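Local coordinates for C-type lectin domain family 4, member b1 (Mus musculus, PDB 6LFJ), which binds calcium and carbohydrate as a C-type lectin receptor of the cell membrane, and may regulate immune reactivity and dendritic cell differentiation or maturation, at residues E95-N100 and W116-C121. Residues are numbered along the deposited sequence; the frame is centred on the assembly and turned at random. Where two conformers were deposited one is given.
Sequences EPSSDN and WNDISC. With CA (calcium ion), chain C; MAN (alpha-D-mannopyranose), chain G.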
loop_
_atom_site.group_PDB
_atom_site.type_symbol
_atom_site.label_atom_id
_atom_site.label_comp_id
_atom_site.label_asym_id
_atom_site.label_seq_id
_atom_site.Cartn_x
_atom_site.Cartn_y
_atom_site.Cartn_z
ATOM N N GLU A 95 -17.325 -13.909 -9.008
ATOM C CA GLU A 95 -15.978 -14.168 -8.428
ATOM C C GLU A 95 -15.861 -13.412 -7.108
ATOM O O GLU A 95 -16.494 -12.379 -6.919
ATOM C CB GLU A 95 -14.857 -13.767 -9.388
ATOM C CG GLU A 95 -14.978 -14.397 -10.769
ATOM C CD GLU A 95 -14.942 -15.915 -10.830
ATOM O OE1 GLU A 95 -14.449 -16.537 -9.886
ATOM O OE2 GLU A 95 -15.380 -16.474 -11.855
ATOM N N PRO A 96 -15.074 -13.907 -6.129
ATOM C CA PRO A 96 -14.444 -15.224 -6.187
ATOM C C PRO A 96 -15.452 -16.372 -6.168
ATOM O O PRO A 96 -16.538 -16.188 -5.674
ATOM C CB PRO A 96 -13.638 -15.323 -4.888
ATOM C CG PRO A 96 -13.512 -13.918 -4.395
ATOM C CD PRO A 96 -14.724 -13.178 -4.903
ATOM N N SER A 97 -15.040 -17.540 -6.650
ATOM C CA SER A 97 -15.967 -18.654 -6.961
ATOM C C SER A 97 -15.681 -19.893 -6.117
ATOM O O SER A 97 -16.583 -20.709 -6.042
ATOM C CB SER A 97 -15.908 -18.990 -8.424
ATOM O OG SER A 97 -14.646 -19.564 -8.766
ATOM N N SER A 98 -14.483 -20.074 -5.551
ATOM C CA SER A 98 -14.093 -21.395 -4.989
ATOM C C SER A 98 -12.991 -21.296 -3.922
ATOM O O SER A 98 -11.901 -20.779 -4.220
ATOM C CB SER A 98 -13.675 -22.305 -6.109
ATOM O OG SER A 98 -13.065 -23.476 -5.595
ATOM N N ASP A 99 -13.206 -21.886 -2.746
ATOM C CA ASP A 99 -12.167 -21.871 -1.683
ATOM C C ASP A 99 -10.958 -22.714 -2.117
ATOM O O ASP A 99 -9.909 -22.580 -1.476
ATOM C CB ASP A 99 -12.724 -22.282 -0.324
ATOM C CG ASP A 99 -11.906 -21.723 0.826
ATOM O OD1 ASP A 99 -11.516 -20.544 0.730
ATOM O OD2 ASP A 99 -11.661 -22.469 1.794
ATOM N N ASN A 100 -11.055 -23.502 -3.197
ATOM C CA ASN A 100 -9.903 -24.286 -3.717
ATOM C C ASN A 100 -9.033 -23.423 -4.646
ATOM O O ASN A 100 -7.946 -23.876 -4.980
ATOM C CB ASN A 100 -10.351 -25.563 -4.424
ATOM C CG ASN A 100 -9.333 -26.669 -4.273
ATOM O OD1 ASN A 100 -8.600 -26.717 -3.283
ATOM N ND2 ASN A 100 -9.284 -27.560 -5.247
ATOM N N TRP A 116 -11.184 -9.419 -11.871
ATOM C CA TRP A 116 -10.391 -10.442 -11.167
ATOM C C TRP A 116 -11.150 -11.758 -11.122
ATOM O O TRP A 116 -12.400 -11.763 -11.046
ATOM C CB TRP A 116 -10.041 -10.007 -9.754
ATOM C CG TRP A 116 -9.330 -8.700 -9.621
ATOM C CD1 TRP A 116 -8.728 -7.926 -10.571
ATOM C CD2 TRP A 116 -9.096 -8.043 -8.371
ATOM N NE1 TRP A 116 -8.157 -6.817 -9.992
ATOM C CE2 TRP A 116 -8.366 -6.866 -8.642
ATOM C CE3 TRP A 116 -9.460 -8.333 -7.053
ATOM C CZ2 TRP A 116 -7.984 -5.990 -7.629
ATOM C CZ3 TRP A 116 -9.077 -7.466 -6.053
ATOM C CH2 TRP A 116 -8.363 -6.304 -6.342
ATOM N N ASN A 117 -10.380 -12.834 -11.124
ATOM C CA ASN A 117 -10.884 -14.219 -11.019
ATOM C C ASN A 117 -9.951 -14.995 -10.086
ATOM O O ASN A 117 -8.727 -14.972 -10.306
ATOM C CB ASN A 117 -10.956 -14.881 -12.394
ATOM C CG ASN A 117 -11.410 -16.323 -12.301
ATOM O OD1 ASN A 117 -12.214 -16.646 -11.426
ATOM N ND2 ASN A 117 -10.911 -17.179 -13.189
ATOM N N ASP A 118 -10.505 -15.674 -9.088
ATOM C CA ASP A 118 -9.712 -16.637 -8.287
ATOM C C ASP A 118 -9.469 -17.877 -9.149
ATOM O O ASP A 118 -10.410 -18.328 -9.845
ATOM C CB ASP A 118 -10.353 -16.940 -6.936
ATOM C CG ASP A 118 -11.744 -17.534 -6.972
ATOM O OD1 ASP A 118 -12.449 -17.335 -7.977
ATOM O OD2 ASP A 118 -12.124 -18.169 -5.966
ATOM N N ILE A 119 -8.237 -18.377 -9.135
ATOM C CA ILE A 119 -7.849 -19.581 -9.929
ATOM C C ILE A 119 -6.816 -20.387 -9.155
ATOM O O ILE A 119 -6.272 -19.889 -8.162
ATOM C CB ILE A 119 -7.306 -19.250 -11.334
ATOM C CG1 ILE A 119 -6.022 -18.415 -11.292
ATOM C CG2 ILE A 119 -8.373 -18.613 -12.208
ATOM C CD1 ILE A 119 -5.169 -18.610 -12.534
ATOM N N SER A 120 -6.605 -21.616 -9.602
ATOM C CA SER A 120 -5.569 -22.524 -9.065
ATOM C C SER A 120 -4.206 -21.849 -9.233
ATOM O O SER A 120 -3.872 -21.428 -10.361
ATOM C CB SER A 120 -5.623 -23.861 -9.744
ATOM O OG SER A 120 -4.390 -24.543 -9.574
ATOM N N CYS A 121 -3.456 -21.746 -8.139
ATOM C CA CYS A 121 -2.086 -21.180 -8.100
ATOM C C CYS A 121 -1.155 -21.929 -9.065
ATOM O O CYS A 121 -0.166 -21.318 -9.518
ATOM C CB CYS A 121 -1.553 -21.234 -6.674
ATOM S SG CYS A 121 -2.498 -20.173 -5.548
HETATM CA CA CA C . -12.838 -18.445 -9.919
HETATM C C1 MAN G . -13.362 -21.405 -14.830
HETATM C C2 MAN G . -12.279 -20.964 -13.823
HETATM C C3 MAN G . -12.941 -20.372 -12.570
HETATM C C4 MAN G . -13.885 -19.279 -12.944
HETATM C C5 MAN G . -14.900 -19.772 -13.970
HETATM C C6 MAN G . -15.634 -18.575 -14.585
HETATM O O2 MAN G . -11.414 -20.012 -14.407
HETATM O O3 MAN G . -11.956 -19.876 -11.726
HETATM O O4 MAN G . -14.601 -18.878 -11.794
HETATM O O5 MAN G . -14.264 -20.334 -15.114
HETATM O O6 MAN G . -16.790 -19.046 -15.263
HETATM O O HOH W 1 -4.910 -22.679 -5.567
#
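Asp118, near the end of strand 113-119, reaches across to the loop 95-100 and is shared between a calcium ion and the loop backbone. Asp118 CB comes within 4.2 Å of Pro96 CB, which lies closer still, 3.4 Å, to Asp118 OD2. With chi1 at 60°, CG is held between the backbone N and carbonyl carbon, a rotation that lets OD1 and the residue's own carbonyl O bind the same ion. Asp118 OD1 is 2.3 Å from the calcium and also accepts from Ser97 N (2.9 Å), which approaches on the syn side but 25° out of the carboxylate plane. Asp118 OD2 takes the straighter bond from Ser98 N through its syn lone pair, at 3.1 Å, plus a salt bridge from Arg74, so backbone and side-chain donors together fix the carboxylate's rotation and probably favour its charged form. Around the ion, Glu95 OE1 (2.5 Å), Ser97 OG (2.4 Å) and the side chain of Asn117 add ligands from both segments, and Glu101 supplies another. Mannose completes the shell with O3 and O4, the latter 2.5 Å from Glu95 OE2, while the Asn117 side chain lies near O2 and O3. The peptide bond before Pro96 is cis. This is the primary calcium-dependent sugar site of the C-type lectin fold, here with mannose bound and with Glu-Pro-Ser, a variant of the mannose-type Glu-Pro-Asn, facing the Trp-Asn-Asp strand.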